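Side-chain contacts in acetate kinase (Entamoeba histolytica, PDB 4H0O), which interconverts acetate and acetyl phosphate as a pyrophosphate-dependent acetate kinase of the ASKHA superfamily, built on a ribonuclease H-like fold: residues S24-K29 and L71-A76; K52-H57 and I63-T68; L289-I292 and P297-K300; K311-T316 and K345-K350; I371-M376 and K380-V385. All blocks are in the same frame, centred on the assembly; numbering follows the deposited sequence.

From the N terminus, contact 1 closes a loop of 41 residues by bringing the helix that starts at H73 back against strand 26-31. Contact 2 is nested inside that loop: it is the hairpin of strands 54-59 and 62-67 at the edge of the same eight-stranded sheet, and the two touch at Y28 and H57. The remaining contacts follow in series. Contact 3 closes the short turn into helix 299-324, and contact 4 packs the middle of that helix against helix 341-350. Contact 5 is a hairpin at the edge of the six-stranded sheet, touching contact 4 where C348 meets V383. Contacts 1 and 4 lie on opposite sides of the chain's centre, about 39 Å between centres.

Contact 1 of 5, residues S24-K29 and L71-A76; sequences SSLTYK and LNHPQA
S25 meets H73 through its backbone: S25 O lies 3.1 Å from H73 CE1, at the edge of the imidazole and near its plane. The carbon between the two ring nitrogens is the most polarised of the ring carbons, so a carbonyl oxygen is a fitting neighbour, although this is not a classical hydrogen bond.

L26 comes next and turns its side chain to the helix. Its CB touches the same ring edge, 3.5 Å from H73 ND1. With CG anti to the backbone N (chi1 173°), the branch extends to the first helical turn, where L26 CD2 is 3.6 Å from H73 O and 4.1 Å from A76 CB. A small alanine lets the leucine methyl come close to the helix, while H73, with chi1 -64°, swings its ring beside the strand. The turn it belongs to is held by a capping box: Q75 N bonds to N72 OD1 at 2.8 Å, and N72 N returns a bond to Q75 OE1 at 3.1 Å. The side chain of L26 is about 6 Å from that of N20, a predicted magnesium-binding residue.

Strand 26-31 runs between strands 16-21 and 36-44, with helix 73-86 packed against it; L26 also rests on F19, V21 and A77, and H73 reaches V21 as well as S132 and V136 of helix 129-143.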
# COMPACT_ATOMS: atom_id res chain seq x y z
N SER B 24 -1.00 17.80 27.14
CA SER B 24 -1.55 18.53 28.28
C SER B 24 -0.46 19.28 29.05
O SER B 24 -0.76 20.10 29.93
CB SER B 24 -2.28 17.58 29.23
OG SER B 24 -1.42 17.12 30.25
N SER B 25 0.80 19.01 28.73
CA SER B 25 1.91 19.63 29.45
C SER B 25 3.18 19.71 28.62
O SER B 25 3.29 19.12 27.55
CB SER B 25 2.19 18.85 30.73
OG SER B 25 2.83 17.61 30.44
N LEU B 26 4.15 20.47 29.14
CA LEU B 26 5.48 20.53 28.56
C LEU B 26 6.46 19.84 29.50
O LEU B 26 6.43 20.09 30.71
CB LEU B 26 5.90 21.99 28.36
CG LEU B 26 7.35 22.23 27.92
CD1 LEU B 26 7.58 21.64 26.54
CD2 LEU B 26 7.70 23.71 27.93
N THR B 27 7.30 18.97 28.96
CA THR B 27 8.36 18.35 29.74
C THR B 27 9.73 18.79 29.23
O THR B 27 9.84 19.26 28.09
CB THR B 27 8.28 16.81 29.71
OG1 THR B 27 8.59 16.34 28.39
CG2 THR B 27 6.89 16.34 30.10
N TYR B 28 10.76 18.63 30.05
CA TYR B 28 12.11 19.01 29.65
C TYR B 28 13.15 18.13 30.33
O TYR B 28 12.89 17.55 31.39
CB TYR B 28 12.40 20.48 29.98
CG TYR B 28 12.77 20.74 31.43
CD1 TYR B 28 11.80 20.98 32.39
CD2 TYR B 28 14.11 20.75 31.83
CE1 TYR B 28 12.13 21.23 33.70
CE2 TYR B 28 14.45 20.98 33.15
CZ TYR B 28 13.46 21.22 34.08
OH TYR B 28 13.81 21.46 35.39
N LYS B 29 14.33 18.06 29.73
CA LYS B 29 15.47 17.41 30.36
C LYS B 29 16.72 18.24 30.09
O LYS B 29 16.81 18.93 29.08
CB LYS B 29 15.65 15.99 29.82
CG LYS B 29 14.58 15.00 30.25
CD LYS B 29 14.95 13.58 29.84
CE LYS B 29 13.84 12.59 30.16
NZ LYS B 29 13.62 12.44 31.62
N LEU B 71 -0.82 26.36 32.74
CA LEU B 71 0.09 27.03 31.82
C LEU B 71 -0.01 26.46 30.41
O LEU B 71 -0.16 25.24 30.23
CB LEU B 71 1.53 26.91 32.33
CG LEU B 71 1.85 27.60 33.65
CD1 LEU B 71 3.22 27.19 34.18
CD2 LEU B 71 1.79 29.11 33.48
N ASN B 72 0.08 27.32 29.40
CA ASN B 72 0.32 26.84 28.05
C ASN B 72 1.79 26.44 27.92
O ASN B 72 2.53 26.46 28.90
CB ASN B 72 -0.11 27.86 26.98
CG ASN B 72 0.67 29.16 27.04
OD1 ASN B 72 1.83 29.20 27.46
ND2 ASN B 72 0.04 30.25 26.59
N HIS B 73 2.22 26.08 26.71
CA HIS B 73 3.59 25.64 26.53
C HIS B 73 4.66 26.75 26.66
O HIS B 73 5.61 26.59 27.42
CB HIS B 73 3.75 24.83 25.23
CG HIS B 73 2.97 23.55 25.24
ND1 HIS B 73 3.22 22.53 26.13
CD2 HIS B 73 1.96 23.12 24.45
CE1 HIS B 73 2.39 21.53 25.89
NE2 HIS B 73 1.61 21.86 24.88
N PRO B 74 4.51 27.87 25.92
CA PRO B 74 5.55 28.90 26.06
C PRO B 74 5.64 29.52 27.47
O PRO B 74 6.74 29.90 27.88
CB PRO B 74 5.14 29.97 25.03
CG PRO B 74 3.68 29.73 24.80
CD PRO B 74 3.49 28.25 24.92
N GLN B 75 4.52 29.62 28.18
CA GLN B 75 4.53 30.11 29.55
C GLN B 75 5.32 29.16 30.45
O GLN B 75 6.12 29.59 31.28
CB GLN B 75 3.11 30.28 30.09
CG GLN B 75 2.35 31.48 29.54
CD GLN B 75 0.84 31.33 29.68
OE1 GLN B 75 0.35 30.33 30.20
NE2 GLN B 75 0.11 32.33 29.21
N ALA B 76 5.08 27.86 30.28
CA ALA B 76 5.82 26.86 31.03
C ALA B 76 7.30 26.92 30.69
O ALA B 76 8.15 26.84 31.57
CB ALA B 76 5.27 25.47 30.75

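Contact 2 of 5, residues K52-H57 and I63-T68; sequences KPFIEH and IIKIET
H57 and I66 form the tight part of this contact: I66 CD1 presses on the imidazole edge, 3.3 Å from H57 CD2. On the same face I55 and I64 add branched aliphatic bulk suited to a β-strand; F83 of helix 73-86 touches I64 and I66 and stacks on the H57 ring. At H57 ND1 the imidazole is hydrogen-bonded to Y28 OH.

The two strands make an antiparallel β hairpin, with 62-67 the outermost strand of its sheet. I55 and I66, like H57 and I64, are hydrogen-bonded pairs; the bond from H57 N to I64 O is 2.7 Å. Beyond the last strand pair, T68 N still reaches P53 O at 2.9 Å, and T68 OG1 adds a weak bond to the same oxygen.

The opposite face is looser and more polar. K65 lays its methylenes obliquely along the F54 ring, K65 CG 3.5 Å from F54 CE2, a use of the lysine chain that suits this exposed residue. E56 lays OE2 against I63 CG1 at 3.4 Å, but its strongest polar partner is H58. Just before the strand, at the solvent-exposed end, K52 lies nearly square to E67, K52 NZ staying 4.4 Å from E67 OE1, too far for a salt bridge.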
# COMPACT_ATOMS: atom_id res chain seq x y z
N LYS B 52 -2.60 23.08 44.33
CA LYS B 52 -2.81 23.66 43.01
C LYS B 52 -2.02 22.88 41.96
O LYS B 52 -1.22 22.01 42.31
CB LYS B 52 -2.32 25.12 43.03
CG LYS B 52 -2.79 25.92 44.23
CD LYS B 52 -2.27 27.35 44.15
CE LYS B 52 -2.40 28.06 45.48
NZ LYS B 52 -1.68 29.37 45.47
N PRO B 53 -2.24 23.18 40.66
CA PRO B 53 -1.35 22.57 39.67
C PRO B 53 0.05 23.16 39.80
O PRO B 53 0.19 24.30 40.26
CB PRO B 53 -1.98 22.98 38.33
CG PRO B 53 -2.76 24.20 38.64
CD PRO B 53 -3.29 23.99 40.02
N PHE B 54 1.07 22.41 39.41
CA PHE B 54 2.45 22.83 39.64
C PHE B 54 3.41 22.23 38.64
O PHE B 54 3.10 21.24 37.97
CB PHE B 54 2.88 22.42 41.06
CG PHE B 54 2.85 20.94 41.30
CD1 PHE B 54 1.67 20.29 41.63
CD2 PHE B 54 4.01 20.18 41.20
CE1 PHE B 54 1.64 18.93 41.85
CE2 PHE B 54 3.99 18.82 41.41
CZ PHE B 54 2.80 18.19 41.74
N ILE B 55 4.59 22.84 38.53
CA ILE B 55 5.69 22.23 37.80
C ILE B 55 6.51 21.40 38.77
O ILE B 55 6.92 21.89 39.82
CB ILE B 55 6.60 23.29 37.15
CG1 ILE B 55 5.78 24.24 36.28
CG2 ILE B 55 7.69 22.62 36.32
CD1 ILE B 55 6.59 25.32 35.60
N GLU B 56 6.73 20.13 38.44
CA GLU B 56 7.55 19.27 39.28
C GLU B 56 8.96 19.19 38.73
O GLU B 56 9.18 18.72 37.61
CB GLU B 56 6.94 17.87 39.38
CG GLU B 56 7.78 16.88 40.18
CD GLU B 56 7.00 15.64 40.58
OE1 GLU B 56 5.78 15.60 40.32
OE2 GLU B 56 7.61 14.71 41.14
N HIS B 57 9.93 19.67 39.51
CA HIS B 57 11.32 19.62 39.08
C HIS B 57 12.08 18.50 39.78
O HIS B 57 11.98 18.33 41.00
CB HIS B 57 12.00 20.96 39.32
CG HIS B 57 11.47 22.07 38.46
ND1 HIS B 57 11.85 22.23 37.15
CD2 HIS B 57 10.60 23.07 38.73
CE1 HIS B 57 11.23 23.29 36.64
NE2 HIS B 57 10.47 23.81 37.58
N ILE B 63 12.58 16.25 44.59
CA ILE B 63 11.42 16.85 43.93
C ILE B 63 11.16 18.28 44.41
O ILE B 63 11.03 18.52 45.61
CB ILE B 63 10.15 15.99 44.19
CG1 ILE B 63 10.20 14.68 43.39
CG2 ILE B 63 8.90 16.77 43.83
CD1 ILE B 63 10.98 13.56 44.06
N ILE B 64 11.10 19.21 43.47
CA ILE B 64 10.80 20.61 43.77
C ILE B 64 9.52 21.04 43.06
O ILE B 64 9.44 21.00 41.83
CB ILE B 64 11.97 21.54 43.38
CG1 ILE B 64 13.21 21.18 44.20
CG2 ILE B 64 11.59 23.00 43.59
CD1 ILE B 64 14.40 22.08 43.94
N LYS B 65 8.53 21.45 43.83
CA LYS B 65 7.22 21.80 43.29
C LYS B 65 6.94 23.30 43.39
O LYS B 65 6.90 23.86 44.49
CB LYS B 65 6.13 21.00 43.99
CG LYS B 65 6.33 19.49 43.90
CD LYS B 65 5.26 18.73 44.68
CE LYS B 65 5.36 17.23 44.43
NZ LYS B 65 4.38 16.46 45.25
N ILE B 66 6.75 23.94 42.24
CA ILE B 66 6.39 25.35 42.20
C ILE B 66 4.94 25.46 41.74
O ILE B 66 4.62 25.10 40.61
CB ILE B 66 7.29 26.14 41.23
CG1 ILE B 66 8.75 26.15 41.71
CG2 ILE B 66 6.80 27.57 41.08
CD1 ILE B 66 9.55 24.95 41.26
N GLU B 67 4.07 25.94 42.63
CA GLU B 67 2.66 26.07 42.30
C GLU B 67 2.46 27.12 41.21
O GLU B 67 3.09 28.19 41.23
CB GLU B 67 1.84 26.40 43.55
CG GLU B 67 1.64 25.21 44.47
CD GLU B 67 0.97 25.59 45.78
OE1 GLU B 67 1.47 26.51 46.46
OE2 GLU B 67 -0.05 24.97 46.13
N THR B 68 1.60 26.80 40.26
CA THR B 68 1.40 27.63 39.08
C THR B 68 -0.07 27.63 38.68
O THR B 68 -0.81 26.72 39.05
CB THR B 68 2.22 27.09 37.88
OG1 THR B 68 2.10 25.66 37.83
CG2 THR B 68 3.69 27.45 38.01

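Contact 3 of 5, residues L289-I292 and P297-K300; sequences LHEI and PKAK
E291 points its carboxylate across the turn at the backbone of K298. The chain first runs out on the side opposite its backbone N (chi1 -178°) and then bends at chi2 (83°), which carries the carboxylate to the start of the next helix. There E291 OE2 accepts from K298 N at 2.8 Å, through the anti lone pair, the one facing away from OE1; the N-H...O angle of 157° makes the bond fairly straight. The same oxygen sits 3.2 Å from P297 CD. P297 N is near as well but carries no hydrogen, so K298 supplies the N-H while P297 CD packs next to the oxygen.

The methylenes of E291 are used too: E291 CG lies 3.8 Å from K298 C, alongside the peptide that leads into A299. The contact closes the short turn between helix 285-293 and helix 299-324, with K298 at the N-cap position of the second helix. A carboxylate beside that N terminus would probably be favoured by the partial positive charge of the helix end. The lysine's ammonium is not what binds it: K298 CB lies 3.5 Å from E291 OE2, but the chain then leads away; it also touches L281.

A299 suits the closest approach of the two backbones because it is so small. Its CB comes to 4.0 Å from E291 O. I292, whose CG1 branch stands beside its own backbone N, sets CG1 4.1 Å from A299 O; its side chain also touches C302 and Q303. The side chains of I292 and M285, a predicted ATP-binding residue, are about 7 Å apart.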
# COMPACT_ATOMS: atom_id res chain seq x y z
N LEU B 289 -3.80 -8.22 22.82
CA LEU B 289 -3.20 -9.52 23.08
C LEU B 289 -3.78 -10.14 24.35
O LEU B 289 -4.06 -11.34 24.40
CB LEU B 289 -1.69 -9.39 23.21
CG LEU B 289 -0.89 -9.06 21.95
CD1 LEU B 289 0.56 -8.80 22.30
CD2 LEU B 289 -0.99 -10.21 20.97
N HIS B 290 -3.95 -9.30 25.37
CA HIS B 290 -4.49 -9.74 26.65
C HIS B 290 -5.90 -10.30 26.50
O HIS B 290 -6.22 -11.35 27.06
CB HIS B 290 -4.48 -8.57 27.64
CG HIS B 290 -4.86 -8.95 29.03
ND1 HIS B 290 -6.11 -8.72 29.55
CD2 HIS B 290 -4.15 -9.55 30.02
CE1 HIS B 290 -6.17 -9.15 30.79
NE2 HIS B 290 -4.99 -9.66 31.10
N GLU B 291 -6.74 -9.60 25.74
CA GLU B 291 -8.12 -10.03 25.51
C GLU B 291 -8.18 -11.37 24.77
O GLU B 291 -9.01 -12.23 25.08
CB GLU B 291 -8.89 -8.96 24.73
CG GLU B 291 -10.36 -9.29 24.45
CD GLU B 291 -11.28 -8.94 25.62
OE1 GLU B 291 -10.77 -8.70 26.74
OE2 GLU B 291 -12.52 -8.91 25.42
N ILE B 292 -7.29 -11.54 23.79
CA ILE B 292 -7.20 -12.78 23.04
C ILE B 292 -6.86 -13.94 23.97
O ILE B 292 -7.54 -14.97 23.98
CB ILE B 292 -6.12 -12.71 21.94
CG1 ILE B 292 -6.48 -11.65 20.90
CG2 ILE B 292 -5.94 -14.06 21.27
CD1 ILE B 292 -5.37 -11.36 19.90
N PRO B 297 -14.64 -11.15 25.92
CA PRO B 297 -15.82 -11.04 25.05
C PRO B 297 -15.49 -10.52 23.64
O PRO B 297 -16.30 -10.71 22.73
CB PRO B 297 -16.70 -10.04 25.80
CG PRO B 297 -16.28 -10.16 27.23
CD PRO B 297 -14.80 -10.41 27.18
N LYS B 298 -14.34 -9.88 23.47
CA LYS B 298 -13.96 -9.31 22.18
C LYS B 298 -12.74 -10.00 21.55
O LYS B 298 -11.99 -9.39 20.80
CB LYS B 298 -13.71 -7.81 22.31
CG LYS B 298 -14.95 -7.02 22.71
CD LYS B 298 -14.67 -5.54 22.84
CE LYS B 298 -15.96 -4.76 23.03
NZ LYS B 298 -16.95 -5.10 21.97
N ALA B 299 -12.57 -11.28 21.87
CA ALA B 299 -11.41 -12.04 21.40
C ALA B 299 -11.34 -12.17 19.87
O ALA B 299 -10.27 -11.97 19.29
CB ALA B 299 -11.39 -13.42 22.06
N LYS B 300 -12.46 -12.50 19.24
CA LYS B 300 -12.52 -12.64 17.78
C LYS B 300 -12.05 -11.38 17.04
O LYS B 300 -11.27 -11.46 16.09
CB LYS B 300 -13.94 -13.00 17.32
CG LYS B 300 -14.35 -14.45 17.55
CD LYS B 300 -15.64 -14.79 16.78
CE LYS B 300 -16.04 -16.25 16.93
NZ LYS B 300 -16.46 -16.59 18.32

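Contact 4 of 5, residues K311-T316 and K345-K350; sequences KQLAKT and KAICDK
L313 and I347 are the heart of this helix pair, their side chains crossing at about a right angle. L313 CD2 is 3.6 Å from I347 CG1, and I347 CD1 pushes in against L313 CG at the same distance of 3.6 Å. In the isoleucine, CG1 stands beside the backbone N (chi1 -68°), and a chi2 of -52° then places CD1 against the partner helix. The leucine meets it with its branch swung to the side opposite its own backbone N. Next to them, A314 offers only a methyl, and I347 CD1 lies against the helix backbone, 4.0 Å from A314 N. K350 joins at the exposed margin through its aliphatic part, K350 CG to A314 CB 4.3 Å, a place that suits a lysine since methylenes cover the seam while the amine can turn to solvent.

One shell out, bonds within each helix fix residues that do not touch the partner segment. T316 OG1 bonds to Q312 O at 2.6 Å and T316 N reaches that carbonyl from the opposite face, gripping it twice. In the other helix K345 NZ forms a salt bridge with D349 OD2 at 2.8 Å, met on the syn side.

Farther out, I310 and I317 extend the apolar seam around I347. V322 of the second subunit packs on A314, so this helix also faces the dimer partner.

The segment axes pass 10.0 Å apart, inclined by 48°. Both helices pack beside the six-stranded sheet, L313 on C218 and C348 on V383, consistent with the α/β architecture of this protein's ribonuclease H-like fold.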
# COMPACT_ATOMS: atom_id res chain seq x y z
N LYS B 311 -0.41 -8.55 8.92
CA LYS B 311 -0.46 -8.71 7.47
C LYS B 311 0.08 -7.47 6.76
O LYS B 311 0.88 -7.58 5.83
CB LYS B 311 -1.89 -8.99 7.01
CG LYS B 311 -2.05 -9.13 5.51
CD LYS B 311 -3.29 -8.41 5.01
CE LYS B 311 -3.02 -6.92 4.83
NZ LYS B 311 -4.00 -6.28 3.91
N GLN B 312 -0.36 -6.29 7.19
CA GLN B 312 0.09 -5.05 6.58
C GLN B 312 1.56 -4.77 6.84
O GLN B 312 2.27 -4.28 5.96
CB GLN B 312 -0.77 -3.88 7.06
CG GLN B 312 -0.58 -2.61 6.24
CD GLN B 312 -0.93 -2.81 4.78
OE1 GLN B 312 -1.71 -3.70 4.42
NE2 GLN B 312 -0.35 -1.98 3.91
N LEU B 313 2.02 -5.09 8.05
CA LEU B 313 3.43 -4.91 8.40
C LEU B 313 4.32 -5.84 7.57
O LEU B 313 5.36 -5.43 7.07
CB LEU B 313 3.65 -5.14 9.90
CG LEU B 313 5.08 -5.03 10.43
CD1 LEU B 313 5.73 -3.72 10.00
CD2 LEU B 313 5.12 -5.14 11.95
N ALA B 314 3.88 -7.08 7.43
CA ALA B 314 4.63 -8.06 6.64
C ALA B 314 4.70 -7.64 5.17
O ALA B 314 5.76 -7.70 4.55
CB ALA B 314 4.00 -9.43 6.78
N LYS B 315 3.56 -7.23 4.62
CA LYS B 315 3.50 -6.79 3.23
C LYS B 315 4.37 -5.55 2.98
O LYS B 315 5.02 -5.43 1.93
CB LYS B 315 2.05 -6.49 2.84
CG LYS B 315 1.89 -5.95 1.43
CD LYS B 315 0.48 -5.41 1.19
CE LYS B 315 -0.58 -6.48 1.40
NZ LYS B 315 -1.96 -5.96 1.21
N THR B 316 4.39 -4.65 3.95
CA THR B 316 5.19 -3.42 3.84
C THR B 316 6.69 -3.73 3.83
O THR B 316 7.45 -3.13 3.06
CB THR B 316 4.87 -2.45 4.99
OG1 THR B 316 3.46 -2.22 5.04
CG2 THR B 316 5.60 -1.13 4.78
N LYS B 345 7.71 -11.93 16.78
CA LYS B 345 7.62 -13.35 16.46
C LYS B 345 6.71 -13.56 15.25
O LYS B 345 7.04 -14.31 14.34
CB LYS B 345 7.10 -14.15 17.66
CG LYS B 345 7.01 -15.65 17.44
CD LYS B 345 8.28 -16.20 16.80
CE LYS B 345 8.40 -17.70 16.98
NZ LYS B 345 7.09 -18.39 16.84
N ALA B 346 5.56 -12.89 15.26
CA ALA B 346 4.61 -13.02 14.15
C ALA B 346 5.26 -12.60 12.83
O ALA B 346 5.08 -13.27 11.81
CB ALA B 346 3.37 -12.19 14.43
N ILE B 347 6.02 -11.51 12.86
CA ILE B 347 6.71 -11.03 11.66
C ILE B 347 7.79 -12.01 11.21
O ILE B 347 7.86 -12.38 10.03
CB ILE B 347 7.32 -9.64 11.89
CG1 ILE B 347 6.21 -8.59 12.04
CG2 ILE B 347 8.22 -9.26 10.73
CD1 ILE B 347 5.19 -8.62 10.91
N CYS B 348 8.64 -12.44 12.14
CA CYS B 348 9.75 -13.32 11.80
C CYS B 348 9.31 -14.69 11.26
O CYS B 348 10.01 -15.30 10.46
CB CYS B 348 10.70 -13.48 12.99
SG CYS B 348 11.55 -11.94 13.45
N ASP B 349 8.14 -15.16 11.70
CA ASP B 349 7.60 -16.41 11.19
C ASP B 349 7.12 -16.27 9.75
O ASP B 349 7.23 -17.20 8.95
CB ASP B 349 6.47 -16.93 12.10
CG ASP B 349 7.00 -17.66 13.33
OD1 ASP B 349 8.21 -17.94 13.40
OD2 ASP B 349 6.19 -17.96 14.24
N LYS B 350 6.60 -15.09 9.41
CA LYS B 350 6.18 -14.79 8.04
C LYS B 350 7.39 -14.78 7.11
O LYS B 350 7.27 -15.08 5.92
CB LYS B 350 5.50 -13.41 7.98
CG LYS B 350 4.16 -13.31 8.69
CD LYS B 350 3.13 -14.21 8.05
CE LYS B 350 1.81 -14.17 8.82
NZ LYS B 350 0.94 -15.34 8.50

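Contact 5 of 5, residues I371-M376 and K380-V385; sequences IEFLTM and KVQVCV
A β hairpin joins strand 372-373 to strand 382-385, and F373 faces C384 in it as a non-hydrogen-bonded antiparallel pair. C384 CB sits over one face of the F373 ring, 4.1 Å from F373 CD2. The sulfur lies farther above that face, C384 SG being 5.4 Å from the ring centroid and 23° off its normal, a Cys sulfur-aromatic contact.

Past the pair, L374 N still bonds to V383 O at 2.9 Å. Strand 372-373 is the outermost of its six-stranded sheet, and strand 382-385 lies between it and strand 329-333. Toward the turn side chains take over the pairing. T375 OG1 accepts from V383 N at 2.8 Å and donates to Q382 OE1 at 2.9 Å, approaching from well above the amide's carbonyl plane. Threonine suits the spot because its hydroxyl works both ways while its methyl, T375 CG2, packs 3.7 Å from V383 CG2.

Q382 bends at chi2 (-58°), bringing its amide across to the other arm of the hairpin, where Q382 NE2 gives M376 O a bond of 3.0 Å in the amide plane. Toward helix 341-350, L374 and V385 run nearly perpendicular and both touch R344.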
# COMPACT_ATOMS: atom_id res chain seq x y z
N ILE B 371 20.36 -2.36 22.60
CA ILE B 371 20.52 -3.04 21.32
C ILE B 371 21.02 -4.47 21.51
O ILE B 371 22.12 -4.69 22.03
CB ILE B 371 21.50 -2.29 20.39
CG1 ILE B 371 20.98 -0.88 20.12
CG2 ILE B 371 21.70 -3.05 19.09
CD1 ILE B 371 21.95 -0.02 19.33
N GLU B 372 20.21 -5.44 21.09
CA GLU B 372 20.57 -6.85 21.22
C GLU B 372 19.93 -7.68 20.12
O GLU B 372 18.73 -7.58 19.87
CB GLU B 372 20.16 -7.38 22.59
CG GLU B 372 18.76 -6.97 23.02
CD GLU B 372 18.40 -7.49 24.40
OE1 GLU B 372 18.54 -8.71 24.63
OE2 GLU B 372 17.97 -6.68 25.25
N PHE B 373 20.74 -8.51 19.46
CA PHE B 373 20.25 -9.36 18.38
C PHE B 373 19.38 -10.49 18.93
O PHE B 373 19.74 -11.14 19.91
CB PHE B 373 21.42 -9.94 17.59
CG PHE B 373 22.20 -8.91 16.81
CD1 PHE B 373 23.22 -8.20 17.41
CD2 PHE B 373 21.89 -8.65 15.49
CE1 PHE B 373 23.93 -7.25 16.70
CE2 PHE B 373 22.60 -7.70 14.77
CZ PHE B 373 23.62 -7.00 15.38
N LEU B 374 18.25 -10.72 18.28
CA LEU B 374 17.33 -11.77 18.70
C LEU B 374 17.45 -13.01 17.82
O LEU B 374 16.93 -14.07 18.14
CB LEU B 374 15.89 -11.24 18.69
CG LEU B 374 15.69 -9.92 19.44
CD1 LEU B 374 14.22 -9.50 19.47
CD2 LEU B 374 16.24 -10.03 20.85
N THR B 375 18.15 -12.86 16.69
CA THR B 375 18.42 -13.98 15.80
C THR B 375 19.73 -14.68 16.16
O THR B 375 20.62 -14.07 16.76
CB THR B 375 18.51 -13.54 14.32
OG1 THR B 375 19.08 -12.24 14.23
CG2 THR B 375 17.14 -13.52 13.68
N MET B 376 19.82 -15.96 15.80
CA MET B 376 21.08 -16.68 15.88
C MET B 376 22.10 -15.96 15.00
O MET B 376 21.74 -15.36 13.98
CB MET B 376 20.90 -18.11 15.38
CG MET B 376 19.71 -18.85 15.98
SD MET B 376 19.84 -19.10 17.76
CE MET B 376 18.36 -20.06 18.09
N LYS B 380 20.89 -16.02 8.37
CA LYS B 380 21.22 -15.24 7.18
C LYS B 380 20.84 -13.77 7.34
O LYS B 380 21.68 -12.88 7.19
CB LYS B 380 20.52 -15.83 5.95
CG LYS B 380 20.95 -15.18 4.63
CD LYS B 380 19.88 -15.36 3.56
CE LYS B 380 20.28 -14.66 2.27
NZ LYS B 380 19.19 -14.70 1.26
N VAL B 381 19.57 -13.53 7.66
CA VAL B 381 19.09 -12.19 7.97
C VAL B 381 19.13 -11.99 9.48
O VAL B 381 18.70 -12.87 10.24
CB VAL B 381 17.64 -11.97 7.48
CG1 VAL B 381 17.16 -10.57 7.82
CG2 VAL B 381 17.55 -12.21 5.98
N GLN B 382 19.65 -10.86 9.93
CA GLN B 382 19.71 -10.57 11.36
C GLN B 382 18.52 -9.73 11.81
O GLN B 382 18.01 -8.91 11.04
CB GLN B 382 21.03 -9.87 11.71
CG GLN B 382 22.25 -10.78 11.64
CD GLN B 382 22.13 -11.99 12.56
OE1 GLN B 382 21.94 -11.84 13.77
NE2 GLN B 382 22.24 -13.18 11.99
N VAL B 383 18.08 -9.95 13.04
CA VAL B 383 16.98 -9.18 13.63
C VAL B 383 17.42 -8.59 14.96
O VAL B 383 17.99 -9.29 15.80
CB VAL B 383 15.73 -10.06 13.86
CG1 VAL B 383 14.65 -9.26 14.58
CG2 VAL B 383 15.20 -10.59 12.54
N CYS B 384 17.18 -7.29 15.16
CA CYS B 384 17.53 -6.66 16.42
C CYS B 384 16.49 -5.65 16.86
O CYS B 384 15.68 -5.17 16.05
CB CYS B 384 18.90 -5.98 16.32
SG CYS B 384 18.86 -4.37 15.52
N VAL B 385 16.50 -5.34 18.15
CA VAL B 385 15.71 -4.24 18.69
C VAL B 385 16.68 -3.12 19.02
O VAL B 385 17.79 -3.37 19.49
CB VAL B 385 14.95 -4.65 19.97
CG1 VAL B 385 13.74 -5.49 19.62
CG2 VAL B 385 15.87 -5.41 20.92